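Local coordinates for protein protease Do-like 2, chloroplastic (Arabidopsis thaliana, PDB 4FLN) that acts as a chloroplast serine protease that makes the primary cut in photodamaged D1 protein of plant photosystem II, at residues 229-232 / 233-237; 260-264 / 265-269; 372-376 / 377-381. All blocks are in the same frame, centred on the assembly; numbering follows the deposited sequence.

Contact 1: 229-232 / 233-237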
loop_
_atom_site.group_PDB
_atom_site.type_symbol
_atom_site.label_atom_id
_atom_site.label_comp_id
_atom_site.label_asym_id
_atom_site.label_seq_id
_atom_site.Cartn_x
_atom_site.Cartn_y
_atom_site.Cartn_z
ATOM N N TYR B 229 -26.257 6.914 -13.036
ATOM C CA TYR B 229 -26.996 6.005 -13.908
ATOM C C TYR B 229 -28.495 6.010 -13.651
ATOM O O TYR B 229 -28.954 6.195 -12.526
ATOM C CB TYR B 229 -26.452 4.593 -13.775
ATOM C CG TYR B 229 -25.032 4.493 -14.241
ATOM C CD1 TYR B 229 -24.740 4.281 -15.584
ATOM C CD2 TYR B 229 -23.982 4.637 -13.350
ATOM C CE1 TYR B 229 -23.436 4.199 -16.024
ATOM C CE2 TYR B 229 -22.676 4.555 -13.778
ATOM C CZ TYR B 229 -22.409 4.338 -15.117
ATOM O OH TYR B 229 -21.108 4.257 -15.545
ATOM N N VAL B 230 -29.262 5.807 -14.711
ATOM C CA VAL B 230 -30.710 5.802 -14.590
ATOM C C VAL B 230 -31.345 4.686 -15.397
ATOM O O VAL B 230 -31.142 4.589 -16.604
ATOM C CB VAL B 230 -31.326 7.141 -15.044
ATOM C CG1 VAL B 230 -32.845 7.068 -14.974
ATOM C CG2 VAL B 230 -30.794 8.287 -14.197
ATOM N N ILE B 231 -32.124 3.852 -14.728
ATOM C CA ILE B 231 -32.972 2.903 -15.423
ATOM C C ILE B 231 -34.104 3.664 -16.117
ATOM O O ILE B 231 -34.930 4.287 -15.447
ATOM C CB ILE B 231 -33.559 1.912 -14.428
ATOM C CG1 ILE B 231 -32.422 1.217 -13.676
ATOM C CG2 ILE B 231 -34.452 0.908 -15.147
ATOM C CD1 ILE B 231 -32.740 0.828 -12.257
ATOM N N PRO B 232 -34.137 3.634 -17.463
ATOM C CA PRO B 232 -35.136 4.428 -18.197
ATOM C C PRO B 232 -36.573 3.915 -18.081
ATOM O O PRO B 232 -36.821 2.755 -17.712
ATOM C CB PRO B 232 -34.664 4.345 -19.656
ATOM C CG PRO B 232 -33.784 3.146 -19.713
ATOM C CD PRO B 232 -33.136 3.036 -18.366
ATOM N N THR B 233 -37.506 4.806 -18.404
ATOM C CA THR B 233 -38.930 4.505 -18.424
ATOM C C THR B 233 -39.269 3.234 -19.196
ATOM O O THR B 233 -40.094 2.435 -18.752
ATOM C CB THR B 233 -39.709 5.665 -19.058
ATOM O OG1 THR B 233 -39.613 6.802 -18.209
ATOM C CG2 THR B 233 -41.179 5.305 -19.242
ATOM N N THR B 234 -38.647 3.053 -20.356
ATOM C CA THR B 234 -38.963 1.906 -21.203
ATOM C C THR B 234 -38.678 0.565 -20.520
ATOM O O THR B 234 -39.452 -0.380 -20.656
ATOM C CB THR B 234 -38.261 1.990 -22.571
ATOM O OG1 THR B 234 -36.853 1.814 -22.404
ATOM C CG2 THR B 234 -38.500 3.352 -23.192
ATOM N N VAL B 235 -37.577 0.485 -19.779
ATOM C CA VAL B 235 -37.252 -0.737 -19.064
ATOM C C VAL B 235 -38.231 -0.888 -17.929
ATOM O O VAL B 235 -38.603 -1.996 -17.555
ATOM C CB VAL B 235 -35.845 -0.701 -18.479
ATOM C CG1 VAL B 235 -35.632 -1.894 -17.575
ATOM C CG2 VAL B 235 -34.819 -0.680 -19.587
ATOM N N VAL B 236 -38.649 0.245 -17.384
ATOM C CA VAL B 236 -39.647 0.256 -16.325
ATOM C C VAL B 236 -41.013 -0.197 -16.814
ATOM O O VAL B 236 -41.673 -0.993 -16.139
ATOM C CB VAL B 236 -39.797 1.641 -15.687
ATOM C CG1 VAL B 236 -40.932 1.620 -14.678
ATOM C CG2 VAL B 236 -38.498 2.046 -15.030
ATOM N N SER B 237 -41.435 0.314 -17.974
ATOM C CA SER B 237 -42.723 -0.072 -18.566
ATOM C C SER B 237 -42.742 -1.570 -18.729
ATOM O O SER B 237 -43.682 -2.238 -18.306
ATOM C CB SER B 237 -42.932 0.549 -19.947
ATOM O OG SER B 237 -42.742 1.950 -19.934
#

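Contact 2: 260-264 / 265-269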
loop_
_atom_site.group_PDB
_atom_site.type_symbol
_atom_site.label_atom_id
_atom_site.label_comp_id
_atom_site.label_asym_id
_atom_site.label_seq_id
_atom_site.Cartn_x
_atom_site.Cartn_y
_atom_site.Cartn_z
ATOM N N GLN B 260 -20.058 -12.545 -33.653
ATOM C CA GLN B 260 -18.804 -11.923 -34.048
ATOM C C GLN B 260 -19.096 -10.782 -35.034
ATOM O O GLN B 260 -19.885 -10.950 -35.966
ATOM C CB GLN B 260 -17.863 -12.962 -34.667
ATOM C CG GLN B 260 -16.499 -12.431 -35.015
ATOM C CD GLN B 260 -15.546 -13.495 -35.554
ATOM O OE1 GLN B 260 -15.447 -14.606 -35.016
ATOM N NE2 GLN B 260 -14.827 -13.149 -36.622
ATOM N N LYS B 261 -18.477 -9.622 -34.811
ATOM C CA LYS B 261 -18.579 -8.500 -35.747
ATOM C C LYS B 261 -17.885 -8.840 -37.075
ATOM O O LYS B 261 -16.857 -9.518 -37.075
ATOM C CB LYS B 261 -17.973 -7.232 -35.127
ATOM C CG LYS B 261 -18.839 -6.581 -34.042
ATOM C CD LYS B 261 -18.068 -5.550 -33.231
ATOM C CE LYS B 261 -18.742 -5.261 -31.871
ATOM N NZ LYS B 261 -19.854 -4.246 -31.898
ATOM N N LEU B 262 -18.445 -8.407 -38.206
ATOM C CA LEU B 262 -17.707 -8.581 -39.453
ATOM C C LEU B 262 -17.305 -7.224 -39.988
ATOM O O LEU B 262 -18.032 -6.611 -40.766
ATOM C CB LEU B 262 -18.610 -9.250 -40.488
ATOM C CG LEU B 262 -19.520 -10.365 -39.965
ATOM C CD1 LEU B 262 -20.612 -10.689 -40.962
ATOM C CD2 LEU B 262 -18.701 -11.601 -39.638
ATOM N N GLU B 263 -16.106 -6.796 -39.606
ATOM C CA GLU B 263 -15.457 -5.615 -40.148
ATOM C C GLU B 263 -14.598 -5.977 -41.360
ATOM O O GLU B 263 -14.581 -5.275 -42.367
ATOM C CB GLU B 263 -14.643 -4.913 -39.059
ATOM C CG GLU B 263 -13.951 -3.628 -39.487
ATOM C CD GLU B 263 -13.181 -2.984 -38.344
ATOM O OE1 GLU B 263 -12.330 -2.103 -38.610
ATOM O OE2 GLU B 263 -13.436 -3.365 -37.177
ATOM N N ASN B 264 -13.887 -7.092 -41.252
ATOM C CA ASN B 264 -12.914 -7.477 -42.266
ATOM C C ASN B 264 -13.510 -7.872 -43.606
ATOM O O ASN B 264 -14.425 -8.682 -43.668
ATOM C CB ASN B 264 -12.022 -8.600 -41.762
ATOM C CG ASN B 264 -10.995 -8.998 -42.778
ATOM O OD1 ASN B 264 -11.260 -9.827 -43.650
ATOM N ND2 ASN B 264 -9.819 -8.391 -42.697
ATOM N N PRO B 265 -12.977 -7.301 -44.689
ATOM C CA PRO B 265 -13.471 -7.511 -46.051
ATOM C C PRO B 265 -13.557 -8.983 -46.422
ATOM O O PRO B 265 -14.588 -9.433 -46.930
ATOM C CB PRO B 265 -12.385 -6.864 -46.907
ATOM C CG PRO B 265 -11.790 -5.841 -46.043
ATOM C CD PRO B 265 -11.833 -6.375 -44.653
ATOM N N ALA B 266 -12.483 -9.721 -46.154
ATOM C CA ALA B 266 -12.364 -11.109 -46.599
ATOM C C ALA B 266 -13.369 -12.018 -45.887
ATOM O O ALA B 266 -14.005 -12.872 -46.509
ATOM C CB ALA B 266 -10.938 -11.610 -46.409
ATOM N N LEU B 267 -13.515 -11.828 -44.585
ATOM C CA LEU B 267 -14.595 -12.473 -43.869
ATOM C C LEU B 267 -15.886 -12.319 -44.654
ATOM O O LEU B 267 -16.474 -13.297 -45.106
ATOM C CB LEU B 267 -14.774 -11.843 -42.499
ATOM C CG LEU B 267 -14.706 -12.811 -41.333
ATOM C CD1 LEU B 267 -15.356 -12.154 -40.141
ATOM C CD2 LEU B 267 -15.378 -14.138 -41.686
ATOM N N ARG B 268 -16.327 -11.077 -44.811
ATOM C CA ARG B 268 -17.598 -10.797 -45.469
ATOM C C ARG B 268 -17.677 -11.416 -46.856
ATOM O O ARG B 268 -18.703 -11.991 -47.224
ATOM C CB ARG B 268 -17.867 -9.297 -45.525
ATOM C CG ARG B 268 -19.336 -8.978 -45.399
ATOM C CD ARG B 268 -19.611 -7.507 -45.158
ATOM N NE ARG B 268 -18.598 -6.881 -44.321
ATOM C CZ ARG B 268 -17.660 -6.079 -44.801
ATOM N NH1 ARG B 268 -17.625 -5.816 -46.100
ATOM N NH2 ARG B 268 -16.764 -5.540 -43.989
ATOM N N GLU B 269 -16.593 -11.318 -47.619
ATOM C CA GLU B 269 -16.559 -11.915 -48.952
ATOM C C GLU B 269 -16.691 -13.443 -48.865
ATOM O O GLU B 269 -17.474 -14.063 -49.589
ATOM C CB GLU B 269 -15.279 -11.516 -49.685
ATOM C CG GLU B 269 -15.291 -11.801 -51.181
ATOM C CD GLU B 269 -13.989 -11.409 -51.861
ATOM O OE1 GLU B 269 -12.945 -12.015 -51.537
ATOM O OE2 GLU B 269 -14.008 -10.491 -52.712
#

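Contact 3: 372-376 / 377-381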
loop_
_atom_site.group_PDB
_atom_site.type_symbol
_atom_site.label_atom_id
_atom_site.label_comp_id
_atom_site.label_asym_id
_atom_site.label_seq_id
_atom_site.Cartn_x
_atom_site.Cartn_y
_atom_site.Cartn_z
ATOM N N TYR B 372 -28.472 -27.360 0.121
ATOM C CA TYR B 372 -27.331 -28.123 0.592
ATOM C C TYR B 372 -27.732 -29.507 1.073
ATOM O O TYR B 372 -28.850 -29.710 1.539
ATOM C CB TYR B 372 -26.551 -27.353 1.664
ATOM C CG TYR B 372 -27.147 -27.367 3.049
ATOM C CD1 TYR B 372 -26.707 -28.279 4.002
ATOM C CD2 TYR B 372 -28.125 -26.452 3.417
ATOM C CE1 TYR B 372 -27.236 -28.292 5.277
ATOM C CE2 TYR B 372 -28.660 -26.455 4.693
ATOM C CZ TYR B 372 -28.212 -27.377 5.620
ATOM O OH TYR B 372 -28.740 -27.391 6.890
ATOM N N ILE B 373 -26.820 -30.460 0.925
ATOM C CA ILE B 373 -27.005 -31.800 1.460
ATOM C C ILE B 373 -25.670 -32.310 2.008
ATOM O O ILE B 373 -24.614 -32.056 1.424
ATOM C CB ILE B 373 -27.614 -32.760 0.403
ATOM C CG1 ILE B 373 -27.826 -34.153 0.991
ATOM C CG2 ILE B 373 -26.751 -32.823 -0.842
ATOM C CD1 ILE B 373 -28.600 -35.085 0.074
ATOM N N ILE B 374 -25.718 -32.996 3.146
ATOM C CA ILE B 374 -24.512 -33.488 3.804
ATOM C C ILE B 374 -24.541 -35.003 3.967
ATOM O O ILE B 374 -25.466 -35.558 4.554
ATOM C CB ILE B 374 -24.334 -32.843 5.189
ATOM C CG1 ILE B 374 -24.504 -31.328 5.098
ATOM C CG2 ILE B 374 -22.967 -33.169 5.771
ATOM C CD1 ILE B 374 -24.271 -30.608 6.409
ATOM N N VAL B 375 -23.533 -35.674 3.426
ATOM C CA VAL B 375 -23.418 -37.122 3.558
ATOM C C VAL B 375 -22.071 -37.480 4.162
ATOM O O VAL B 375 -21.029 -37.111 3.628
ATOM C CB VAL B 375 -23.520 -37.839 2.199
ATOM C CG1 VAL B 375 -23.979 -39.269 2.409
ATOM C CG2 VAL B 375 -24.469 -37.107 1.274
ATOM N N ALA B 376 -22.092 -38.199 5.275
ATOM C CA ALA B 376 -20.857 -38.614 5.921
ATOM C C ALA B 376 -19.961 -37.400 6.199
ATOM O O ALA B 376 -18.725 -37.487 6.168
ATOM C CB ALA B 376 -20.136 -39.644 5.059
ATOM N N GLY B 377 -20.592 -36.265 6.475
ATOM C CA GLY B 377 -19.853 -35.051 6.752
ATOM C C GLY B 377 -19.419 -34.346 5.480
ATOM O O GLY B 377 -18.821 -33.268 5.546
ATOM N N LEU B 378 -19.719 -34.940 4.321
ATOM C CA LEU B 378 -19.372 -34.305 3.050
ATOM C C LEU B 378 -20.459 -33.304 2.677
ATOM O O LEU B 378 -21.612 -33.669 2.448
ATOM C CB LEU B 378 -19.187 -35.327 1.917
ATOM C CG LEU B 378 -18.183 -36.488 2.003
ATOM C CD1 LEU B 378 -17.644 -36.800 0.620
ATOM C CD2 LEU B 378 -17.047 -36.226 2.976
ATOM N N VAL B 379 -20.080 -32.036 2.604
ATOM C CA VAL B 379 -21.054 -30.975 2.428
ATOM C C VAL B 379 -21.125 -30.524 0.975
ATOM O O VAL B 379 -20.130 -30.050 0.410
ATOM C CB VAL B 379 -20.733 -29.783 3.349
ATOM C CG1 VAL B 379 -21.533 -28.570 2.959
ATOM C CG2 VAL B 379 -21.001 -30.160 4.795
ATOM N N PHE B 380 -22.305 -30.683 0.380
ATOM C CA PHE B 380 -22.538 -30.321 -1.020
ATOM C C PHE B 380 -23.446 -29.084 -1.195
ATOM O O PHE B 380 -24.469 -28.955 -0.528
ATOM C CB PHE B 380 -23.151 -31.509 -1.772
ATOM C CG PHE B 380 -22.271 -32.726 -1.824
ATOM C CD1 PHE B 380 -21.163 -32.763 -2.650
ATOM C CD2 PHE B 380 -22.573 -33.848 -1.078
ATOM C CE1 PHE B 380 -20.363 -33.882 -2.718
ATOM C CE2 PHE B 380 -21.774 -34.973 -1.136
ATOM C CZ PHE B 380 -20.665 -34.987 -1.958
ATOM N N THR B 381 -23.058 -28.175 -2.085
ATOM C CA THR B 381 -23.954 -27.116 -2.561
ATOM C C THR B 381 -23.758 -26.878 -4.051
ATOM O O THR B 381 -22.725 -27.258 -4.619
ATOM C CB THR B 381 -23.719 -25.761 -1.877
ATOM O OG1 THR B 381 -22.317 -25.569 -1.675
ATOM C CG2 THR B 381 -24.435 -25.678 -0.564
#

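Contact 1: 229-232 / 233-237
With I231 CG1 beside the backbone N (chi1 -57°), CG2 is left trans to that N; V235 CG1 is also trans to its N (chi1 171°), and these two methyl groups meet at 3.9 Å, the side chains at about a right angle, where a strand turns into a helix. The strand, 228-232, is the last along the chain of the second six-stranded barrel of the chymotrypsin-like protease fold, set between strands 185-191 and 211-216. It passes without a linker into helix 233-246, and P232 is the N-cap. The same I231 CG2 also faces V236 CG2 at 4.2 Å, so one methyl of the isoleucine touches two successive helix residues. On the next residue, CG of the P232 ring rests 4.0 Å from V235 CG2, so V235 turns one methyl to I231 and the other to P232.

The polar part of the junction is the carbonyl of P232. Its O takes the N-H of V236 at 3.1 Å, lying in the carbonyl plane with 154° at the hydrogen, which closes the first turn of the helix; V235 N adds a weaker bond at 3.2 Å. The side chain of I231 also passes about 5 Å from that of D122, an aspartate assigned by similarity to the charge relay system, and I123 borders both I231 and V236. The junction thus lies beside the probable catalytic site. T233 OG1 is held by the carbonyl O of G143. T233 O, the next carbonyl, accepts from S237 N, a turn further along, and also from S237 OG, which sits 2.9 Å from T233 O and well above its carbonyl plane.

Contact 2: 260-264 / 265-269
N264 folds its side chain back over the start of the helix that follows, and each of its atoms has a partner. CB lies 3.3 Å from P265 N. With CG trans to the backbone N (chi1 -179°), the amide is brought against the N-CD side of the proline ring, and CG comes to 3.3 Å from P265 CD. OD1 is the N-cap acceptor: it takes L267 N on a lone pair at 3.2 Å and, more weakly, A266 N at 2.8 Å. ND2 turns the other way, donating to the carbonyl O atoms of I429 and V427 of a second subunit. The stretch belongs to the first PDZ domain, where strand 257-261 leads through a short loop into helix 265-271, and Q260 and K261 also touch the bound peptide. Replacing N264 with an alanine would probably leave the amides of A266 and L267 without their cap and the carbonyl O atoms of I429 and V427 of the second subunit without this donor. R268 N bonds almost straight to N264 O at 3.3 Å. The R268 chain then bends so that NE lies 3.6 Å from L262 O, which meets the guanidinium edge in its plane. L262 CD2 and L267 CD1 touch, their side chains crossing at about a right angle.

Contact 3: 372-376 / 377-381
I374 and V379 run alongside each other in the same direction, with I374 CD1 3.7 Å from V379 CG2. They form the apolar pair on one face of a tight hairpin, and I495 packs on I374 beyond it. The opposite face is built round F380. Its CG is trans to the carbonyl carbon (chi1 -62°), which swings the ring alongside the first strand, so that I373 CG2 meets F380 CB at 3.9 Å while V375 CG2 reaches the ring edge at CE2, 4.2 Å away. Helix 450-459 covers this face through I450 and A454 on I373, L453 on F380 and I457 on V375, and the ring of F467 meets that of F380. At the open end of the hairpin, Y372 CB touches T381 CG2, and the tyrosine ring is packed edge-to-face with W66.

Strands 373-375 and 378-382 make a two-residue beta hairpin in the second PDZ domain, closed by a type I' turn from V375 to L378. A376 and G377 both have positive phi (54° and 82°). At G377 a side chain would run into the carbonyl O of A376, which accounts for the glycine. Two hydrogen-bonded pairs flank the non-hydrogen-bonded pair I374-V379. In one, I373 N gives to F380 O at 3.1 Å and F380 N returns to I373 O at 2.9 Å; in the other, V375 N gives to L378 O at 2.9 Å, and L378 N reaches V375 O from well above the carbonyl plane. CA-H groups of Y372 and I374 add contacts to the O atoms of F380 and L378. At the turn A376 O accepts from N428 ND2, and at the far end Y372 OH is bonded to S497 O while Y372 N meets S500 OG.

How the contacts relate
The three contacts follow one another along the chain: contact 1 in the protease domain, contact 2 in the first PDZ domain and contact 3 in the second. They share no sheet. Centre to centre, contacts 1 and 2 are 34 Å apart, contacts 1 and 3 are 43 Å, and contacts 2 and 3 are 51 Å, with no touch between any two. Helix 233-246, which starts in contact 1, is followed, after a loop, by strand 257-261, which enters contact 2. Contacts 1 and 3 are touched by no other subunit, whereas contact 2 lies against neighbouring subunits, so the first PDZ domain helps join the hexamer, the resting state, while contact 1 stays beside the probable charge relay residues.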